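Local structure of lipoprotein (Mycoplasma mycoides subsp. capri, 7ADK) at residues Ile297-Thr302 with Glu411-Lys416; Lys498-Val503 with Lys730-Asn735; Phe489-Ile494 with Ala548-Lys553. The protein probably acts as a surface serine protease of the mycoplasma peptidase (DUF31) family, a branch of the chymotrypsin-like PA clan. One frame throughout, in Å; residues are numbered along the deposited sequence.

Contact 1: residues Ile297-Thr302 with Glu411-Lys416; sequences IQTFQT and EKKKEK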
loop_
_atom_site.group_PDB
_atom_site.type_symbol
_atom_site.label_atom_id
_atom_site.label_comp_id
_atom_site.label_asym_id
_atom_site.label_seq_id
_atom_site.Cartn_x
_atom_site.Cartn_y
_atom_site.Cartn_z
ATOM N N ILE B 297 27.336 7.877 -4.613
ATOM C CA ILE B 297 26.649 7.898 -3.300
ATOM C C ILE B 297 27.241 8.946 -2.331
ATOM O O ILE B 297 26.524 9.560 -1.546
ATOM C CB ILE B 297 26.729 6.489 -2.622
ATOM C CG1 ILE B 297 25.987 5.389 -3.409
ATOM C CG2 ILE B 297 26.246 6.501 -1.162
ATOM C CD1 ILE B 297 26.011 3.997 -2.779
ATOM N N GLN B 298 28.559 9.132 -2.355
ATOM C CA GLN B 298 29.332 9.569 -1.187
ATOM C C GLN B 298 29.219 11.003 -0.644
ATOM O O GLN B 298 29.599 11.183 0.510
ATOM C CB GLN B 298 30.807 9.192 -1.409
ATOM C CG GLN B 298 31.057 7.707 -1.732
ATOM C CD GLN B 298 30.412 6.729 -0.759
ATOM O OE1 GLN B 298 29.902 5.692 -1.136
ATOM N NE2 GLN B 298 30.411 6.996 0.521
ATOM N N THR B 299 28.713 12.008 -1.366
ATOM C CA THR B 299 28.695 13.418 -0.890
ATOM C C THR B 299 27.802 13.650 0.342
ATOM O O THR B 299 28.083 14.517 1.169
ATOM C CB THR B 299 28.314 14.348 -2.055
ATOM O OG1 THR B 299 29.349 14.322 -3.021
ATOM C CG2 THR B 299 28.110 15.817 -1.704
ATOM N N PHE B 300 26.779 12.822 0.549
ATOM C CA PHE B 300 26.061 12.755 1.824
ATOM C C PHE B 300 26.976 12.260 2.961
ATOM O O PHE B 300 26.969 12.811 4.059
ATOM C CB PHE B 300 24.814 11.865 1.631
ATOM C CG PHE B 300 24.181 11.292 2.891
ATOM C CD1 PHE B 300 23.823 12.136 3.956
ATOM C CD2 PHE B 300 23.978 9.906 3.012
ATOM C CE1 PHE B 300 23.306 11.601 5.145
ATOM C CE2 PHE B 300 23.475 9.368 4.204
ATOM C CZ PHE B 300 23.141 10.214 5.272
ATOM N N GLN B 301 27.796 11.243 2.714
ATOM C CA GLN B 301 28.565 10.539 3.740
ATOM C C GLN B 301 29.882 11.228 4.111
ATOM O O GLN B 301 30.310 11.124 5.259
ATOM C CB GLN B 301 28.799 9.087 3.295
ATOM C CG GLN B 301 27.479 8.350 3.009
ATOM C CD GLN B 301 27.601 6.826 2.994
ATOM O OE1 GLN B 301 28.662 6.228 2.879
ATOM N NE2 GLN B 301 26.496 6.133 3.086
ATOM N N THR B 302 30.539 11.958 3.211
ATOM C CA THR B 302 31.723 12.753 3.583
ATOM C C THR B 302 31.327 13.859 4.563
ATOM O O THR B 302 31.881 13.940 5.655
ATOM C CB THR B 302 32.451 13.341 2.367
ATOM O OG1 THR B 302 31.588 14.130 1.594
ATOM C CG2 THR B 302 33.017 12.255 1.455
ATOM N N GLU B 411 37.775 7.267 -2.543
ATOM C CA GLU B 411 38.116 6.255 -3.555
ATOM C C GLU B 411 36.914 5.405 -4.007
ATOM O O GLU B 411 36.843 5.076 -5.191
ATOM C CB GLU B 411 39.329 5.399 -3.159
ATOM C CG GLU B 411 39.122 4.375 -2.043
ATOM C CD GLU B 411 40.269 3.362 -1.983
ATOM O OE1 GLU B 411 40.374 2.497 -2.884
ATOM O OE2 GLU B 411 41.079 3.393 -1.035
ATOM N N LYS B 412 35.918 5.137 -3.150
ATOM C CA LYS B 412 34.658 4.501 -3.582
ATOM C C LYS B 412 33.871 5.395 -4.548
ATOM O O LYS B 412 33.316 4.907 -5.522
ATOM C CB LYS B 412 33.792 4.099 -2.375
ATOM C CG LYS B 412 32.926 2.877 -2.739
ATOM C CD LYS B 412 31.501 2.913 -2.199
ATOM C CE LYS B 412 31.422 2.873 -0.668
ATOM N NZ LYS B 412 30.023 3.052 -0.200
ATOM N N LYS B 413 33.915 6.715 -4.353
ATOM C CA LYS B 413 33.386 7.763 -5.247
ATOM C C LYS B 413 33.983 7.721 -6.669
ATOM O O LYS B 413 33.376 8.257 -7.590
ATOM C CB LYS B 413 33.627 9.117 -4.548
ATOM C CG LYS B 413 33.061 10.351 -5.265
ATOM C CD LYS B 413 33.208 11.619 -4.417
ATOM C CE LYS B 413 32.828 12.907 -5.161
ATOM N NZ LYS B 413 31.386 13.107 -5.347
ATOM N N LYS B 414 35.138 7.073 -6.880
ATOM C CA LYS B 414 35.766 6.918 -8.209
ATOM C C LYS B 414 35.346 5.646 -8.958
ATOM O O LYS B 414 35.715 5.495 -10.120
ATOM C CB LYS B 414 37.302 7.027 -8.123
ATOM C CG LYS B 414 37.782 8.151 -7.193
ATOM C CD LYS B 414 39.271 8.479 -7.333
ATOM C CE LYS B 414 39.839 9.255 -6.135
ATOM N NZ LYS B 414 39.093 10.478 -5.803
ATOM N N GLU B 415 34.597 4.719 -8.349
ATOM C CA GLU B 415 34.040 3.548 -9.046
ATOM C C GLU B 415 32.548 3.737 -9.359
ATOM O O GLU B 415 31.733 4.033 -8.490
ATOM C CB GLU B 415 34.320 2.221 -8.314
ATOM C CG GLU B 415 33.813 2.095 -6.873
ATOM C CD GLU B 415 33.892 0.661 -6.343
ATOM O OE1 GLU B 415 33.238 -0.242 -6.911
ATOM O OE2 GLU B 415 34.622 0.420 -5.358
ATOM N N LYS B 416 32.171 3.538 -10.620
ATOM C CA LYS B 416 30.820 3.784 -11.149
ATOM C C LYS B 416 29.911 2.559 -10.981
ATOM O O LYS B 416 29.299 2.064 -11.924
ATOM C CB LYS B 416 30.916 4.326 -12.582
ATOM C CG LYS B 416 31.787 5.587 -12.650
ATOM C CD LYS B 416 31.843 6.190 -14.045
ATOM C CE LYS B 416 32.846 7.334 -14.141
ATOM N NZ LYS B 416 32.520 8.478 -13.318
#

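Contact 2: residues Lys498-Val503 with Lys730-Asn735; sequences KLEDAV and KDKNKN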
loop_
_atom_site.group_PDB
_atom_site.type_symbol
_atom_site.label_atom_id
_atom_site.label_comp_id
_atom_site.label_asym_id
_atom_site.label_seq_id
_atom_site.Cartn_x
_atom_site.Cartn_y
_atom_site.Cartn_z
ATOM N N LYS B 498 25.966 16.115 -22.685
ATOM C CA LYS B 498 25.703 16.244 -21.244
ATOM C C LYS B 498 24.217 16.503 -20.987
ATOM O O LYS B 498 23.551 17.181 -21.761
ATOM C CB LYS B 498 26.605 17.332 -20.641
ATOM C CG LYS B 498 28.122 17.121 -20.820
ATOM C CD LYS B 498 28.708 15.874 -20.149
ATOM C CE LYS B 498 28.603 15.937 -18.625
ATOM N NZ LYS B 498 29.136 14.739 -17.961
ATOM N N LEU B 499 23.674 15.981 -19.894
ATOM C CA LEU B 499 22.245 16.111 -19.591
ATOM C C LEU B 499 21.852 17.544 -19.174
ATOM O O LEU B 499 20.754 17.997 -19.495
ATOM C CB LEU B 499 21.879 14.999 -18.588
ATOM C CG LEU B 499 20.458 14.418 -18.662
ATOM C CD1 LEU B 499 19.954 14.103 -20.069
ATOM C CD2 LEU B 499 20.450 13.079 -17.939
ATOM N N GLU B 500 22.791 18.319 -18.611
ATOM C CA GLU B 500 22.653 19.773 -18.440
ATOM C C GLU B 500 22.602 20.602 -19.734
ATOM O O GLU B 500 22.160 21.747 -19.700
ATOM C CB GLU B 500 23.730 20.385 -17.524
ATOM C CG GLU B 500 23.454 20.221 -16.025
ATOM C CD GLU B 500 24.235 21.252 -15.190
ATOM O OE1 GLU B 500 25.369 21.600 -15.535
ATOM O OE2 GLU B 500 23.689 21.834 -14.241
ATOM N N ASP B 501 22.993 20.077 -20.894
ATOM C CA ASP B 501 22.799 20.809 -22.151
ATOM C C ASP B 501 21.313 20.950 -22.533
ATOM O O ASP B 501 20.979 21.792 -23.363
ATOM C CB ASP B 501 23.577 20.149 -23.295
ATOM C CG ASP B 501 25.077 19.985 -23.050
ATOM O OD1 ASP B 501 25.658 20.782 -22.285
ATOM O OD2 ASP B 501 25.686 19.082 -23.668
ATOM N N ALA B 502 20.424 20.146 -21.941
ATOM C CA ALA B 502 18.999 20.074 -22.265
ATOM C C ALA B 502 18.054 20.369 -21.076
ATOM O O ALA B 502 16.903 20.749 -21.288
ATOM C CB ALA B 502 18.754 18.690 -22.854
ATOM N N VAL B 503 18.513 20.164 -19.834
ATOM C CA VAL B 503 17.778 20.443 -18.585
ATOM C C VAL B 503 18.567 21.402 -17.694
ATOM O O VAL B 503 19.687 21.091 -17.302
ATOM C CB VAL B 503 17.458 19.144 -17.827
ATOM C CG1 VAL B 503 16.748 19.398 -16.508
ATOM C CG2 VAL B 503 16.563 18.241 -18.650
ATOM N N LYS B 730 25.614 25.540 -4.189
ATOM C CA LYS B 730 26.764 25.715 -5.075
ATOM C C LYS B 730 26.380 26.618 -6.244
ATOM O O LYS B 730 25.472 26.306 -7.001
ATOM C CB LYS B 730 27.267 24.328 -5.504
ATOM C CG LYS B 730 28.687 24.294 -6.048
ATOM C CD LYS B 730 29.237 22.884 -6.131
ATOM C CE LYS B 730 30.704 22.844 -6.539
ATOM N NZ LYS B 730 31.302 21.514 -6.405
ATOM N N ASP B 731 27.055 27.744 -6.395
ATOM C CA ASP B 731 26.832 28.688 -7.492
ATOM C C ASP B 731 27.635 28.298 -8.745
ATOM O O ASP B 731 28.703 27.707 -8.648
ATOM C CB ASP B 731 27.147 30.102 -7.011
ATOM C CG ASP B 731 26.794 31.196 -8.018
ATOM O OD1 ASP B 731 27.404 32.282 -7.942
ATOM O OD2 ASP B 731 25.895 30.994 -8.862
ATOM N N LYS B 732 27.127 28.637 -9.927
ATOM C CA LYS B 732 27.774 28.349 -11.214
ATOM C C LYS B 732 28.930 29.327 -11.511
ATOM O O LYS B 732 29.409 30.032 -10.622
ATOM C CB LYS B 732 26.674 28.239 -12.293
ATOM C CG LYS B 732 25.932 26.903 -12.135
ATOM C CD LYS B 732 24.940 26.624 -13.249
ATOM C CE LYS B 732 24.299 25.243 -13.133
ATOM N NZ LYS B 732 25.206 24.141 -13.458
ATOM N N ASN B 733 29.451 29.308 -12.739
ATOM C CA ASN B 733 30.601 30.082 -13.214
ATOM C C ASN B 733 31.889 29.893 -12.359
ATOM O O ASN B 733 32.723 30.793 -12.241
ATOM C CB ASN B 733 30.211 31.539 -13.541
ATOM C CG ASN B 733 29.739 32.432 -12.415
ATOM O OD1 ASN B 733 30.491 32.923 -11.598
ATOM N ND2 ASN B 733 28.488 32.730 -12.371
ATOM N N LYS B 734 32.071 28.706 -11.773
ATOM C CA LYS B 734 33.180 28.301 -10.888
ATOM C C LYS B 734 33.326 29.118 -9.590
ATOM O O LYS B 734 34.403 29.161 -8.994
ATOM C CB LYS B 734 34.495 28.121 -11.665
ATOM C CG LYS B 734 34.391 27.129 -12.822
ATOM C CD LYS B 734 35.732 26.536 -13.233
ATOM C CE LYS B 734 36.768 27.511 -13.755
ATOM N NZ LYS B 734 36.460 28.043 -15.044
ATOM N N ASN B 735 32.258 29.763 -9.129
ATOM C CA ASN B 735 32.194 30.374 -7.804
ATOM C C ASN B 735 32.167 29.295 -6.691
ATOM O O ASN B 735 31.996 28.104 -6.954
ATOM C CB ASN B 735 30.979 31.320 -7.792
ATOM C CG ASN B 735 30.880 32.239 -6.583
ATOM O OD1 ASN B 735 31.841 32.513 -5.877
ATOM N ND2 ASN B 735 29.714 32.763 -6.309
#

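Contact 3: residues Phe489-Ile494 with Ala548-Lys553; sequences FTFSPI and AKLLDK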
loop_
_atom_site.group_PDB
_atom_site.type_symbol
_atom_site.label_atom_id
_atom_site.label_comp_id
_atom_site.label_asym_id
_atom_site.label_seq_id
_atom_site.Cartn_x
_atom_site.Cartn_y
_atom_site.Cartn_z
ATOM N N PHE B 489 8.737 8.851 -18.374
ATOM C CA PHE B 489 9.610 9.164 -19.499
ATOM C C PHE B 489 11.017 9.369 -18.963
ATOM O O PHE B 489 11.243 10.312 -18.217
ATOM C CB PHE B 489 9.090 10.414 -20.228
ATOM C CG PHE B 489 7.651 10.293 -20.672
ATOM C CD1 PHE B 489 6.613 10.607 -19.783
ATOM C CD2 PHE B 489 7.349 9.796 -21.944
ATOM C CE1 PHE B 489 5.282 10.378 -20.141
ATOM C CE2 PHE B 489 6.016 9.587 -22.309
ATOM C CZ PHE B 489 4.983 9.860 -21.404
ATOM N N THR B 490 11.961 8.505 -19.316
ATOM C CA THR B 490 13.352 8.572 -18.843
ATOM C C THR B 490 14.273 8.931 -19.989
ATOM O O THR B 490 14.223 8.306 -21.033
ATOM C CB THR B 490 13.796 7.269 -18.174
ATOM O OG1 THR B 490 12.932 6.960 -17.111
ATOM C CG2 THR B 490 15.194 7.332 -17.573
ATOM N N PHE B 491 15.149 9.902 -19.784
ATOM C CA PHE B 491 16.089 10.416 -20.768
ATOM C C PHE B 491 17.521 10.175 -20.314
ATOM O O PHE B 491 17.857 10.360 -19.144
ATOM C CB PHE B 491 15.829 11.893 -21.033
ATOM C CG PHE B 491 14.400 12.225 -21.391
ATOM C CD1 PHE B 491 13.453 12.441 -20.372
ATOM C CD2 PHE B 491 14.004 12.304 -22.735
ATOM C CE1 PHE B 491 12.124 12.743 -20.696
ATOM C CE2 PHE B 491 12.683 12.649 -23.053
ATOM C CZ PHE B 491 11.744 12.869 -22.038
ATOM N N SER B 492 18.367 9.764 -21.251
ATOM C CA SER B 492 19.752 9.367 -21.022
ATOM C C SER B 492 20.656 9.909 -22.128
ATOM O O SER B 492 20.213 10.021 -23.267
ATOM C CB SER B 492 19.843 7.847 -20.955
ATOM O OG SER B 492 19.307 7.246 -22.112
ATOM N N PRO B 493 21.907 10.279 -21.828
ATOM C CA PRO B 493 22.828 10.873 -22.793
ATOM C C PRO B 493 23.462 9.853 -23.753
ATOM O O PRO B 493 23.674 8.694 -23.406
ATOM C CB PRO B 493 23.898 11.531 -21.931
ATOM C CG PRO B 493 23.971 10.651 -20.694
ATOM C CD PRO B 493 22.532 10.192 -20.519
ATOM N N ILE B 494 23.834 10.308 -24.944
ATOM C CA ILE B 494 24.463 9.528 -26.015
ATOM C C ILE B 494 25.605 10.351 -26.640
ATOM O O ILE B 494 25.587 11.582 -26.616
ATOM C CB ILE B 494 23.351 9.053 -26.999
ATOM C CG1 ILE B 494 22.895 7.652 -26.618
ATOM C CG2 ILE B 494 23.702 9.134 -28.472
ATOM C CD1 ILE B 494 21.831 7.037 -27.511
ATOM N N ALA B 548 12.884 19.469 -27.559
ATOM C CA ALA B 548 13.410 19.447 -28.924
ATOM C C ALA B 548 14.904 19.069 -28.993
ATOM O O ALA B 548 15.406 18.729 -30.068
ATOM C CB ALA B 548 13.161 20.791 -29.585
ATOM N N LYS B 549 15.609 19.048 -27.851
ATOM C CA LYS B 549 16.897 18.362 -27.674
ATOM C C LYS B 549 16.914 17.408 -26.479
ATOM O O LYS B 549 17.933 17.249 -25.837
ATOM C CB LYS B 549 18.101 19.316 -27.749
ATOM C CG LYS B 549 18.147 20.412 -26.681
ATOM C CD LYS B 549 19.499 21.126 -26.682
ATOM C CE LYS B 549 19.397 22.484 -26.014
ATOM N NZ LYS B 549 20.682 23.152 -25.844
ATOM N N LEU B 550 15.803 16.728 -26.211
ATOM C CA LEU B 550 15.788 15.448 -25.486
ATOM C C LEU B 550 15.222 14.320 -26.356
ATOM O O LEU B 550 15.602 13.165 -26.184
ATOM C CB LEU B 550 14.982 15.545 -24.185
ATOM C CG LEU B 550 15.607 16.331 -23.033
ATOM C CD1 LEU B 550 14.638 16.353 -21.875
ATOM C CD2 LEU B 550 16.901 15.712 -22.534
ATOM N N LEU B 551 14.338 14.643 -27.301
ATOM C CA LEU B 551 13.833 13.715 -28.317
ATOM C C LEU B 551 14.690 13.693 -29.599
ATOM O O LEU B 551 14.368 12.996 -30.560
ATOM C CB LEU B 551 12.356 14.016 -28.573
ATOM C CG LEU B 551 11.471 14.036 -27.325
ATOM C CD1 LEU B 551 10.081 14.475 -27.665
ATOM C CD2 LEU B 551 11.414 12.701 -26.669
ATOM N N ASP B 552 15.811 14.420 -29.608
ATOM C CA ASP B 552 16.842 14.325 -30.641
ATOM C C ASP B 552 17.678 13.045 -30.468
ATOM O O ASP B 552 18.575 12.971 -29.622
ATOM C CB ASP B 552 17.686 15.605 -30.606
ATOM C CG ASP B 552 18.725 15.708 -31.723
ATOM O OD1 ASP B 552 18.861 14.767 -32.533
ATOM O OD2 ASP B 552 19.397 16.759 -31.805
ATOM N N LYS B 553 17.396 12.026 -31.288
ATOM C CA LYS B 553 17.963 10.669 -31.196
ATOM C C LYS B 553 19.474 10.583 -31.436
ATOM O O LYS B 553 20.094 9.593 -31.056
ATOM C CB LYS B 553 17.194 9.737 -32.145
ATOM C CG LYS B 553 15.747 9.502 -31.699
ATOM C CD LYS B 553 14.986 8.567 -32.625
ATOM C CE LYS B 553 13.536 8.377 -32.218
ATOM N NZ LYS B 553 12.787 7.520 -33.080
#

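Contact 1: residues Ile297-Thr302 with Glu411-Lys416
Q298 and T299 meet K412 and K413 at the base of a helix-rich excursion, where helix 299-313 leads out and helix 402-412 comes back. The chain between the two segments contains many helices but no strand, and a type I turn spans K412 to E415 on the return leg. Q298 is at the centre and is buried. Its side chain sets out toward the other segment, and the chain bends at chi2 (-51°), which brings the amide back alongside its own helix. There K412 NZ donates to Q298 OE1 over 2.8 Å. The two side chains cross at about a right angle, and the ammonium lies tilted from the carbonyl plane of the amide. The other half of the amide is engaged as well: Q298 NE2 gives a 3.0 Å hydrogen bond to Q301 OE1, one turn on, from above the carbonyl plane of Q301. Next to this, the K413 chain runs past Q298 in the opposite direction, with K413 CB 4.1 Å from Q298 CG. It runs nearly straight until it bends at chi4 (75°), where K413 NZ makes a weak 3.3 Å hydrogen bond to T299 OG1. Y409 of helix 402-412 adds packing against Q298, Q301 and T302. Because Q298 accepts through OE1 and donates through NE2, the two partners together fix which way round its amide lies. The two lysines that cross the gap find neutral oxygens here, so the legs are joined by polar bonds without charge pairing.

Contact 2: residues Lys498-Val503 with Lys730-Asn735
E500 and K732 come at each other from opposite directions and meet as an ion pair at the surface, joining the two beta-sheets of this PA-clan peptidase. E500 sits in a short 3-10 segment, residues 499-501, just ahead of strand 503-507. K732 opens the type I' turn that links strands 727-730 and 737-747 as a hairpin. The backbones stay well apart, with the CA atoms of E500 and K732 12.3 Å from each other, so the reach is made by the side chains. That of E500 is extended beyond CG. The lysine is straight as far as CE, and a bend at chi4 (-72°) turns its ammonium onto the carboxylate. K732 NZ then lies 2.9 Å from E500 OE2, on the syn lone pair of that oxygen, and makes a weaker bond of 3.3 Å to E500 OE1. D457 brings a second negative charge close to E500 OE1, which the ammonium may help to offset. The turn carrying the lysine has its own brace: N735 ND2 donates to D731 OD1 at 2.9 Å, almost straight, in the amide plane of N735 and on the anti lone pair of the aspartate oxygen.

Contact 3: residues Phe489-Ile494 with Ala548-Lys553
The ring of F491 lies against L550 on one face and L551 at its edge, a buried apolar contact between a residue of strand 486-493 and the loop that follows strand 541-546. L550 CD1 sits over the ring centre of F491 in a CH-pi contact, 4.1 Å from the centroid and 9° off the ring normal. Nearer the rim, L550 CB approaches F491 CD2 at 3.7 Å, and the two side chains cross at about a right angle. L551 comes in differently: its CD2 branch meets F491 CE2 at 3.8 Å, in the plane of the ring. One aromatic thus has methyl groups set on two quite different sides. With F491 CG anti to the carbonyl carbon (chi1 -52°), the ring extends from the strand toward the loop. Farther along, I494 only grazes the loop, its CG2 being 4.5 Å from K553 O.

Outside this first shell, F547 and Y558 also pack on F491, while F462 touches L550. The strand is held from both flanks: the backbone of F491 is hydrogen-bonded to F462, and that of S492 to S557. Strand 486-493 thus runs between strands 461-467 and 556-562 of the antiparallel sheet, and the loop packs on the side chain of F491, with L551 reaching on to L578 and I579 of helix 575-582.

From the N terminus, strand 289-293 leads into contact 1, which closes the helix-rich excursion at its base before the chain returns as strand 421-433, the antiparallel partner of strand 289-293. Contact 1 is complete before the others begin. Contact 3 opens at 489-494, contact 2 at 498-503; contact 3 closes first, at 548-553, and contact 2 only at 730-735, so the two loops cross. They also touch: K549 NZ lies 2.8 Å from D501 O, and A502 packs on L550. Contact 3 packs a loop between two strands of the antiparallel sheet onto a third, contact 2 ties that sheet to the mixed one, and contact 1 stands apart, the centres of contacts 1 and 2 being about 20 Å apart.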